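Local coordinates for protein restriction endonuclease (Mycobacterium sp., PDB 4F0Q) that cleaves DNA in a modification-dependent manner, acting as a tetrameric endonuclease that responds to cytosine methylation and carries bound magnesium, at residues His142-Ala153 and Trp245-Arg253; Trp381-Phe391 and Pro405-Leu414. All coordinates share one frame; numbering follows the deposited sequence.

Contact 1. Residues His142-Ala153 and Trp245-Arg253; sequences HAGTTREERLLA and WIRWVRQGR
R150 of the short helix 147-150 holds the last-turn carbonyls of helix 243-251, joining two helices of the AspBHI-like N-terminal region, which belongs to the PUA clan and probably recognises the modified base. Its CB rests 3.7 Å from CH2 of W248, and CG stays close to the same indole. CD lies over the face of the six-membered ring, 4.1 Å from its centroid, in a CH-pi contact. There the chain bends (chi3 -69°), bringing the guanidinium to the last turn of the helix. NE donates to V249 O at 2.9 Å and NH2 joins it on that oxygen at 3.2 Å, both from the same side of the carbonyl plane, NE well above it and NH2 less steeply tilted. NH2 also makes a weak bond to R250 O and a further one to N425 O of the second subunit, while NH1 turns back to G144 O. G252 CA covers one face of the guanidinium; T146 O sits over the centre of the other. Alongside, the extended R147 chain lays CG against V249 CG1, and L151 CD2 meets that methyl too. A water links W248 to H142, accepting from NE1 at 3.0 Å and donating to H142 O at 2.6 Å.

Contact 2. Residues Trp381-Phe391 and Pro405-Leu414; sequences WIGVYVTTGSF and PVVLIAGGTL
Strands 381-387 and 406-409 run parallel, their axes 15° apart, and G383 N to P405 O, V407 N to G383 O, Y385 N to V407 O, I409 N to Y385 O and T387 N to I409 O stitch them together in regular parallel pairing. Helix 393-401 connects them, making a beta-alpha-beta unit at one edge of the mixed five-stranded sheet of the PDDEXK-type nuclease domain. On the other side of 381-387 lies strand 347-357, whose Q355 belongs to the magnesium site.

One face of the pair is aliphatic. I409 CD1 fits between V384 CG2 and V386 CG2, 3.7 Å from each; V386 and I409 lie side by side and point the same way, whereas V384 comes in at a slant. With CG1 anti to its backbone N (chi1 -179°), V386 sends that methyl to L414 CD1, 3.9 Å away, tying the first turn of helix 411-425 to the strands. V386 also touches A304 of helix 297-314, which covers this face.

The other face carries Y385, V406 and L408. Y385 leads away from 406-409 to pack on helix 367-374, its side chain about 6 Å from the magnesium ion. L408 instead meets F391, returning after the turn: CD2 stands over the centre of the phenyl face, 3.7 Å from the centroid and 12° off the normal, while CB touches CE2 at 3.6 Å.

T387 OG1 accepts from G389 N, an ST turn, and is also hydrogen-bonded to K357 O. The G389 carbonyl lies at the start of helix 411-425, where G411 N donates to its oxygen in the carbonyl plane at 3.0 Å.

Contact 1 closes before contact 2 opens along the chain, and the two share no helix or strand. Their centres are 38 Å apart, on opposite sides of the chain's centre, and their nearest atoms are still about 23 Å from each other. Contact 1 joins helices 147-150 and 243-251 in the N-terminal region, near strand 175-193 of the large mixed sheet; contact 2 completes the edge of the five-stranded sheet in the endonuclease domain. This separation is consistent with a division between DNA recognition and cleavage. Both contacts also touch the second subunit: R253 meets its N425, and V406 its T348, so the interface with that subunit involves both parts of the chain.

Contact 1. Residues His142-Ala153 and Trp245-Arg253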
loop_
_atom_site.group_PDB
_atom_site.type_symbol
_atom_site.label_atom_id
_atom_site.label_comp_id
_atom_site.label_asym_id
_atom_site.label_seq_id
_atom_site.Cartn_x
_atom_site.Cartn_y
_atom_site.Cartn_z
ATOM N N HIS A 142 29.454 5.345 9.553
ATOM C CA HIS A 142 28.341 5.712 8.685
ATOM C C HIS A 142 27.033 5.696 9.467
ATOM O O HIS A 142 26.007 6.190 8.999
ATOM C CB HIS A 142 28.262 4.782 7.474
ATOM C CG HIS A 142 29.262 5.101 6.407
ATOM N ND1 HIS A 142 28.897 5.548 5.157
ATOM C CD2 HIS A 142 30.615 5.047 6.407
ATOM C CE1 HIS A 142 29.981 5.751 4.429
ATOM N NE2 HIS A 142 31.036 5.455 5.165
ATOM N N ALA A 143 27.084 5.119 10.662
ATOM C CA ALA A 143 25.967 5.168 11.590
ATOM C C ALA A 143 26.417 5.848 12.878
ATOM O O ALA A 143 25.943 5.518 13.965
ATOM C CB ALA A 143 25.444 3.772 11.872
ATOM N N GLY A 144 27.342 6.794 12.741
ATOM C CA GLY A 144 27.856 7.542 13.874
ATOM C C GLY A 144 26.763 8.290 14.612
ATOM O O GLY A 144 25.888 8.898 13.995
ATOM N N THR A 145 26.817 8.247 15.939
ATOM C CA THR A 145 25.764 8.828 16.767
ATOM C C THR A 145 25.878 10.343 16.901
ATOM O O THR A 145 24.974 10.991 17.425
ATOM C CB THR A 145 25.743 8.200 18.172
ATOM O OG1 THR A 145 26.993 8.448 18.827
ATOM C CG2 THR A 145 25.511 6.701 18.077
ATOM N N THR A 146 26.992 10.902 16.441
ATOM C CA THR A 146 27.185 12.348 16.469
ATOM C C THR A 146 27.714 12.850 15.131
ATOM O O THR A 146 28.188 12.068 14.307
ATOM C CB THR A 146 28.172 12.777 17.573
ATOM O OG1 THR A 146 29.450 12.174 17.336
ATOM C CG2 THR A 146 27.664 12.361 18.944
ATOM N N ARG A 147 27.630 14.160 14.925
ATOM C CA ARG A 147 28.180 14.782 13.729
ATOM C C ARG A 147 29.695 14.612 13.708
ATOM O O ARG A 147 30.302 14.469 12.647
ATOM C CB ARG A 147 27.816 16.269 13.685
ATOM C CG ARG A 147 28.333 16.995 12.456
ATOM C CD ARG A 147 27.945 18.462 12.460
ATOM N NE ARG A 147 28.330 19.125 11.217
ATOM C CZ ARG A 147 29.524 19.668 10.998
ATOM N NH1 ARG A 147 30.456 19.630 11.942
ATOM N NH2 ARG A 147 29.786 20.248 9.836
ATOM N N GLU A 148 30.293 14.618 14.894
ATOM C CA GLU A 148 31.736 14.491 15.036
ATOM C C GLU A 148 32.226 13.125 14.559
ATOM O O GLU A 148 33.310 13.008 13.987
ATOM C CB GLU A 148 32.145 14.715 16.492
ATOM C CG GLU A 148 33.610 15.059 16.675
ATOM C CD GLU A 148 33.953 16.431 16.131
ATOM O OE1 GLU A 148 33.098 17.337 16.216
ATOM O OE2 GLU A 148 35.077 16.604 15.614
ATOM N N GLU A 149 31.423 12.094 14.799
ATOM C CA GLU A 149 31.768 10.746 14.359
ATOM C C GLU A 149 31.563 10.590 12.857
ATOM O O GLU A 149 32.346 9.923 12.182
ATOM C CB GLU A 149 30.948 9.699 15.116
ATOM C CG GLU A 149 31.291 9.592 16.593
ATOM C CD GLU A 149 30.535 8.478 17.289
ATOM O OE1 GLU A 149 29.683 7.835 16.640
ATOM O OE2 GLU A 149 30.793 8.244 18.489
ATOM N N ARG A 150 30.509 11.213 12.339
ATOM C CA ARG A 150 30.187 11.124 10.919
ATOM C C ARG A 150 31.178 11.901 10.058
ATOM O O ARG A 150 31.311 11.641 8.862
ATOM C CB ARG A 150 28.755 11.601 10.659
ATOM C CG ARG A 150 27.695 10.713 11.291
ATOM C CD ARG A 150 26.292 11.129 10.881
ATOM N NE ARG A 150 25.899 12.412 11.454
ATOM C CZ ARG A 150 25.327 12.554 12.645
ATOM N NH1 ARG A 150 25.085 11.489 13.398
ATOM N NH2 ARG A 150 25.000 13.759 13.087
ATOM N N LEU A 151 31.874 12.852 10.674
ATOM C CA LEU A 151 32.917 13.609 9.988
ATOM C C LEU A 151 34.077 12.699 9.599
ATOM O O LEU A 151 34.785 12.960 8.627
ATOM C CB LEU A 151 33.429 14.744 10.879
ATOM C CG LEU A 151 32.589 16.020 10.955
ATOM C CD1 LEU A 151 33.048 16.895 12.110
ATOM C CD2 LEU A 151 32.680 16.781 9.646
ATOM N N LEU A 152 34.259 11.629 10.367
ATOM C CA LEU A 152 35.365 10.700 10.164
ATOM C C LEU A 152 35.024 9.601 9.163
ATOM O O LEU A 152 35.918 8.937 8.640
ATOM C CB LEU A 152 35.765 10.064 11.496
ATOM C CG LEU A 152 36.209 11.021 12.600
ATOM C CD1 LEU A 152 36.421 10.265 13.903
ATOM C CD2 LEU A 152 37.478 11.744 12.186
ATOM N N ALA A 153 33.732 9.415 8.907
ATOM C CA ALA A 153 33.259 8.346 8.030
ATOM C C ALA A 153 33.822 8.449 6.616
ATOM O O ALA A 153 33.623 9.454 5.933
ATOM C CB ALA A 153 31.737 8.328 7.992
ATOM N N TRP A 245 26.301 15.199 1.231
ATOM C CA TRP A 245 27.166 14.555 2.209
ATOM C C TRP A 245 27.321 15.427 3.449
ATOM O O TRP A 245 27.426 14.922 4.563
ATOM C CB TRP A 245 28.537 14.241 1.610
ATOM C CG TRP A 245 29.347 13.321 2.467
ATOM C CD1 TRP A 245 30.159 13.669 3.506
ATOM C CD2 TRP A 245 29.415 11.894 2.366
ATOM N NE1 TRP A 245 30.732 12.548 4.056
ATOM C CE2 TRP A 245 30.291 11.445 3.373
ATOM C CE3 TRP A 245 28.823 10.953 1.518
ATOM C CZ2 TRP A 245 30.589 10.097 3.557
ATOM C CZ3 TRP A 245 29.120 9.616 1.701
ATOM C CH2 TRP A 245 29.992 9.199 2.714
ATOM N N ILE A 246 27.338 16.740 3.242
ATOM C CA ILE A 246 27.390 17.691 4.346
ATOM C C ILE A 246 26.110 17.594 5.172
ATOM O O ILE A 246 26.149 17.576 6.410
ATOM C CB ILE A 246 27.573 19.132 3.831
ATOM C CG1 ILE A 246 28.876 19.247 3.036
ATOM C CG2 ILE A 246 27.559 20.124 4.983
ATOM C CD1 ILE A 246 29.112 20.616 2.436
ATOM N N ARG A 247 24.978 17.518 4.478
ATOM C CA ARG A 247 23.684 17.367 5.133
ATOM C C ARG A 247 23.619 16.065 5.923
ATOM O O ARG A 247 23.063 16.027 7.017
ATOM C CB ARG A 247 22.540 17.416 4.119
ATOM C CG ARG A 247 21.170 17.262 4.766
ATOM C CD ARG A 247 20.076 16.974 3.756
ATOM N NE ARG A 247 18.859 16.514 4.421
ATOM C CZ ARG A 247 17.740 16.172 3.793
ATOM N NH1 ARG A 247 17.672 16.240 2.470
ATOM N NH2 ARG A 247 16.687 15.765 4.487
ATOM N N TRP A 248 24.184 14.997 5.367
ATOM C CA TRP A 248 24.226 13.726 6.081
ATOM C C TRP A 248 25.107 13.819 7.321
ATOM O O TRP A 248 24.752 13.305 8.382
ATOM C CB TRP A 248 24.721 12.591 5.186
ATOM C CG TRP A 248 24.997 11.344 5.971
ATOM C CD1 TRP A 248 24.081 10.430 6.401
ATOM C CD2 TRP A 248 26.271 10.888 6.441
ATOM N NE1 TRP A 248 24.705 9.428 7.103
ATOM C CE2 TRP A 248 26.051 9.686 7.141
ATOM C CE3 TRP A 248 27.577 11.377 6.333
ATOM C CZ2 TRP A 248 27.087 8.965 7.730
ATOM C CZ3 TRP A 248 28.604 10.660 6.920
ATOM C CH2 TRP A 248 28.353 9.467 7.609
ATOM N N VAL A 249 26.260 14.462 7.176
ATOM C CA VAL A 249 27.166 14.669 8.299
ATOM C C VAL A 249 26.451 15.413 9.422
ATOM O O VAL A 249 26.570 15.049 10.594
ATOM C CB VAL A 249 28.437 15.438 7.871
ATOM C CG1 VAL A 249 29.157 16.010 9.080
ATOM C CG2 VAL A 249 29.364 14.532 7.073
ATOM N N ARG A 250 25.681 16.435 9.058
ATOM C CA ARG A 250 24.937 17.211 10.047
ATOM C C ARG A 250 23.810 16.416 10.711
ATOM O O ARG A 250 23.724 16.355 11.938
ATOM C CB ARG A 250 24.368 18.487 9.417
ATOM C CG ARG A 250 23.677 19.405 10.418
ATOM C CD ARG A 250 23.066 20.631 9.752
ATOM N NE ARG A 250 21.901 20.300 8.936
ATOM C CZ ARG A 250 21.901 20.270 7.606
ATOM N NH1 ARG A 250 23.007 20.555 6.932
ATOM N NH2 ARG A 250 20.791 19.959 6.950
ATOM N N GLN A 251 22.956 15.802 9.897
ATOM C CA GLN A 251 21.728 15.178 10.387
ATOM C C GLN A 251 21.867 13.698 10.745
ATOM O O GLN A 251 21.332 13.246 11.756
ATOM C CB GLN A 251 20.601 15.361 9.367
ATOM C CG GLN A 251 20.276 16.813 9.063
ATOM C CD GLN A 251 19.167 16.961 8.042
ATOM O OE1 GLN A 251 18.765 18.074 7.702
ATOM N NE2 GLN A 251 18.664 15.836 7.545
ATOM N N GLY A 252 22.571 12.941 9.908
ATOM C CA GLY A 252 22.740 11.519 10.141
ATOM C C GLY A 252 21.793 10.679 9.308
ATOM O O GLY A 252 21.621 10.926 8.115
ATOM N N ARG A 253 21.169 9.688 9.939
ATOM C CA ARG A 253 20.257 8.785 9.241
ATOM C C ARG A 253 18.997 9.492 8.752
ATOM O O ARG A 253 18.302 8.998 7.865
ATOM C CB ARG A 253 19.872 7.604 10.136
ATOM C CG ARG A 253 21.049 6.782 10.623
ATOM C CD ARG A 253 20.639 5.341 10.868
ATOM N NE ARG A 253 20.152 4.710 9.644
ATOM C CZ ARG A 253 20.937 4.130 8.741
ATOM N NH1 ARG A 253 22.250 4.100 8.924
ATOM N NH2 ARG A 253 20.409 3.581 7.656
HETATM O O HOH W 1 23.915 7.734 9.410
HETATM O O HOH W 2 27.789 19.167 8.111
HETATM O O HOH W 3 32.339 11.780 6.474
#

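Contact 2. Residues Trp381-Phe391 and Pro405-Leu414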
loop_
_atom_site.group_PDB
_atom_site.type_symbol
_atom_site.label_atom_id
_atom_site.label_comp_id
_atom_site.label_asym_id
_atom_site.label_seq_id
_atom_site.Cartn_x
_atom_site.Cartn_y
_atom_site.Cartn_z
ATOM N N TRP A 381 -4.844 -2.062 -0.584
ATOM C CA TRP A 381 -4.477 -3.317 -1.226
ATOM C C TRP A 381 -3.437 -3.070 -2.308
ATOM O O TRP A 381 -3.451 -2.030 -2.967
ATOM C CB TRP A 381 -5.702 -3.987 -1.852
ATOM C CG TRP A 381 -6.673 -4.562 -0.868
ATOM C CD1 TRP A 381 -6.699 -4.353 0.479
ATOM C CD2 TRP A 381 -7.757 -5.450 -1.157
ATOM N NE1 TRP A 381 -7.736 -5.052 1.047
ATOM C CE2 TRP A 381 -8.401 -5.737 0.062
ATOM C CE3 TRP A 381 -8.248 -6.031 -2.331
ATOM C CZ2 TRP A 381 -9.509 -6.577 0.143
ATOM C CZ3 TRP A 381 -9.349 -6.865 -2.249
ATOM C CH2 TRP A 381 -9.967 -7.130 -1.021
ATOM N N ILE A 382 -2.532 -4.024 -2.485
ATOM C CA ILE A 382 -1.588 -3.974 -3.594
ATOM C C ILE A 382 -1.667 -5.269 -4.387
ATOM O O ILE A 382 -2.186 -6.272 -3.901
ATOM C CB ILE A 382 -0.138 -3.756 -3.120
ATOM C CG1 ILE A 382 0.352 -4.964 -2.321
ATOM C CG2 ILE A 382 -0.026 -2.474 -2.305
ATOM C CD1 ILE A 382 1.842 -4.965 -2.075
ATOM N N GLY A 383 -1.154 -5.247 -5.611
ATOM C CA GLY A 383 -1.181 -6.424 -6.457
ATOM C C GLY A 383 0.207 -6.902 -6.825
ATOM O O GLY A 383 1.194 -6.205 -6.591
ATOM N N VAL A 384 0.284 -8.100 -7.393
ATOM C CA VAL A 384 1.543 -8.626 -7.907
ATOM C C VAL A 384 1.287 -9.613 -9.048
ATOM O O VAL A 384 0.488 -10.539 -8.917
ATOM C CB VAL A 384 2.405 -9.270 -6.793
ATOM C CG1 VAL A 384 1.595 -10.274 -5.986
ATOM C CG2 VAL A 384 3.653 -9.915 -7.380
ATOM N N TYR A 385 1.956 -9.396 -10.176
ATOM C CA TYR A 385 1.752 -10.228 -11.355
ATOM C C TYR A 385 3.036 -10.961 -11.730
ATOM O O TYR A 385 4.015 -10.346 -12.152
ATOM C CB TYR A 385 1.254 -9.377 -12.527
ATOM C CG TYR A 385 0.404 -10.124 -13.534
ATOM C CD1 TYR A 385 0.812 -11.346 -14.057
ATOM C CD2 TYR A 385 -0.815 -9.608 -13.957
ATOM C CE1 TYR A 385 0.035 -12.027 -14.976
ATOM C CE2 TYR A 385 -1.599 -10.283 -14.875
ATOM C CZ TYR A 385 -1.169 -11.490 -15.381
ATOM O OH TYR A 385 -1.947 -12.163 -16.293
ATOM N N VAL A 386 3.020 -12.280 -11.573
ATOM C CA VAL A 386 4.170 -13.118 -11.885
ATOM C C VAL A 386 3.956 -13.876 -13.194
ATOM O O VAL A 386 2.967 -14.601 -13.358
ATOM C CB VAL A 386 4.455 -14.123 -10.755
ATOM C CG1 VAL A 386 5.678 -14.965 -11.086
ATOM C CG2 VAL A 386 4.644 -13.395 -9.435
ATOM N N THR A 387 4.887 -13.701 -14.124
ATOM C CA THR A 387 4.798 -14.358 -15.421
ATOM C C THR A 387 6.176 -14.759 -15.935
ATOM O O THR A 387 7.186 -14.152 -15.576
ATOM C CB THR A 387 4.089 -13.460 -16.462
ATOM O OG1 THR A 387 4.053 -14.124 -17.732
ATOM C CG2 THR A 387 4.813 -12.128 -16.605
ATOM N N THR A 388 6.210 -15.792 -16.769
ATOM C CA THR A 388 7.455 -16.259 -17.366
ATOM C C THR A 388 7.846 -15.393 -18.559
ATOM O O THR A 388 8.997 -15.398 -18.994
ATOM C CB THR A 388 7.345 -17.727 -17.818
ATOM O OG1 THR A 388 6.192 -17.886 -18.652
ATOM C CG2 THR A 388 7.220 -18.649 -16.615
ATOM N N GLY A 389 6.877 -14.650 -19.085
ATOM C CA GLY A 389 7.116 -13.774 -20.217
ATOM C C GLY A 389 7.330 -12.334 -19.794
ATOM O O GLY A 389 7.922 -12.064 -18.750
ATOM N N SER A 390 6.845 -11.406 -20.612
ATOM C CA SER A 390 6.991 -9.983 -20.328
ATOM C C SER A 390 5.636 -9.285 -20.320
ATOM O O SER A 390 4.623 -9.871 -20.698
ATOM C CB SER A 390 7.904 -9.322 -21.362
ATOM O OG SER A 390 9.192 -9.911 -21.360
ATOM N N PHE A 391 5.625 -8.033 -19.881
ATOM C CA PHE A 391 4.422 -7.216 -19.938
ATOM C C PHE A 391 4.516 -6.266 -21.125
ATOM O O PHE A 391 5.565 -5.667 -21.366
ATOM C CB PHE A 391 4.236 -6.427 -18.639
ATOM C CG PHE A 391 4.115 -7.293 -17.416
ATOM C CD1 PHE A 391 2.895 -7.844 -17.059
ATOM C CD2 PHE A 391 5.220 -7.556 -16.624
ATOM C CE1 PHE A 391 2.779 -8.641 -15.935
ATOM C CE2 PHE A 391 5.111 -8.354 -15.499
ATOM C CZ PHE A 391 3.888 -8.897 -15.156
ATOM N N PRO A 405 -1.167 0.318 -8.477
ATOM C CA PRO A 405 -0.321 -0.249 -7.422
ATOM C C PRO A 405 -0.107 -1.749 -7.605
ATOM O O PRO A 405 -0.597 -2.543 -6.802
ATOM C CB PRO A 405 -1.135 0.008 -6.155
ATOM C CG PRO A 405 -2.549 0.021 -6.619
ATOM C CD PRO A 405 -2.522 0.635 -7.990
ATOM N N VAL A 406 0.620 -2.126 -8.649
ATOM C CA VAL A 406 0.879 -3.532 -8.926
ATOM C C VAL A 406 2.367 -3.795 -9.151
ATOM O O VAL A 406 3.020 -3.113 -9.941
ATOM C CB VAL A 406 0.054 -4.033 -10.138
ATOM C CG1 VAL A 406 0.197 -3.082 -11.319
ATOM C CG2 VAL A 406 0.460 -5.449 -10.521
ATOM N N VAL A 407 2.901 -4.778 -8.435
ATOM C CA VAL A 407 4.295 -5.172 -8.590
ATOM C C VAL A 407 4.437 -6.122 -9.773
ATOM O O VAL A 407 3.729 -7.124 -9.864
ATOM C CB VAL A 407 4.829 -5.854 -7.317
ATOM C CG1 VAL A 407 6.268 -6.304 -7.517
ATOM C CG2 VAL A 407 4.718 -4.916 -6.127
ATOM N N LEU A 408 5.352 -5.799 -10.682
ATOM C CA LEU A 408 5.557 -6.610 -11.877
ATOM C C LEU A 408 6.738 -7.560 -11.724
ATOM O O LEU A 408 7.858 -7.135 -11.445
ATOM C CB LEU A 408 5.764 -5.719 -13.102
ATOM C CG LEU A 408 4.602 -4.804 -13.492
ATOM C CD1 LEU A 408 4.911 -4.068 -14.786
ATOM C CD2 LEU A 408 3.311 -5.598 -13.616
ATOM N N ILE A 409 6.477 -8.849 -11.910
ATOM C CA ILE A 409 7.525 -9.862 -11.884
ATOM C C ILE A 409 7.532 -10.644 -13.194
ATOM O O ILE A 409 6.751 -11.581 -13.380
ATOM C CB ILE A 409 7.353 -10.833 -10.700
ATOM C CG1 ILE A 409 7.261 -10.059 -9.383
ATOM C CG2 ILE A 409 8.503 -11.829 -10.656
ATOM C CD1 ILE A 409 7.162 -10.939 -8.155
ATOM N N ALA A 410 8.414 -10.243 -14.106
ATOM C CA ALA A 410 8.513 -10.875 -15.415
ATOM C C ALA A 410 9.530 -12.014 -15.411
ATOM O O ALA A 410 9.957 -12.469 -14.350
ATOM C CB ALA A 410 8.868 -9.845 -16.477
ATOM N N GLY A 411 9.916 -12.456 -16.604
ATOM C CA GLY A 411 10.782 -13.612 -16.765
ATOM C C GLY A 411 12.143 -13.517 -16.100
ATOM O O GLY A 411 12.580 -14.459 -15.442
ATOM N N GLY A 412 12.818 -12.387 -16.279
ATOM C CA GLY A 412 14.139 -12.191 -15.706
ATOM C C GLY A 412 14.117 -12.171 -14.191
ATOM O O GLY A 412 14.909 -12.855 -13.537
ATOM N N THR A 413 13.201 -11.385 -13.634
ATOM C CA THR A 413 13.051 -11.279 -12.189
ATOM C C THR A 413 12.668 -12.625 -11.586
ATOM O O THR A 413 13.204 -13.028 -10.552
ATOM C CB THR A 413 11.986 -10.232 -11.812
ATOM O OG1 THR A 413 12.300 -8.982 -12.437
ATOM C CG2 THR A 413 11.932 -10.041 -10.304
ATOM N N LEU A 414 11.743 -13.320 -12.243
ATOM C CA LEU A 414 11.309 -14.641 -11.801
ATOM C C LEU A 414 12.466 -15.634 -11.797
ATOM O O LEU A 414 12.650 -16.373 -10.835
ATOM C CB LEU A 414 10.181 -15.165 -12.691
ATOM C CG LEU A 414 9.781 -16.628 -12.481
ATOM C CD1 LEU A 414 9.158 -16.831 -11.108
ATOM C CD2 LEU A 414 8.835 -17.092 -13.578
#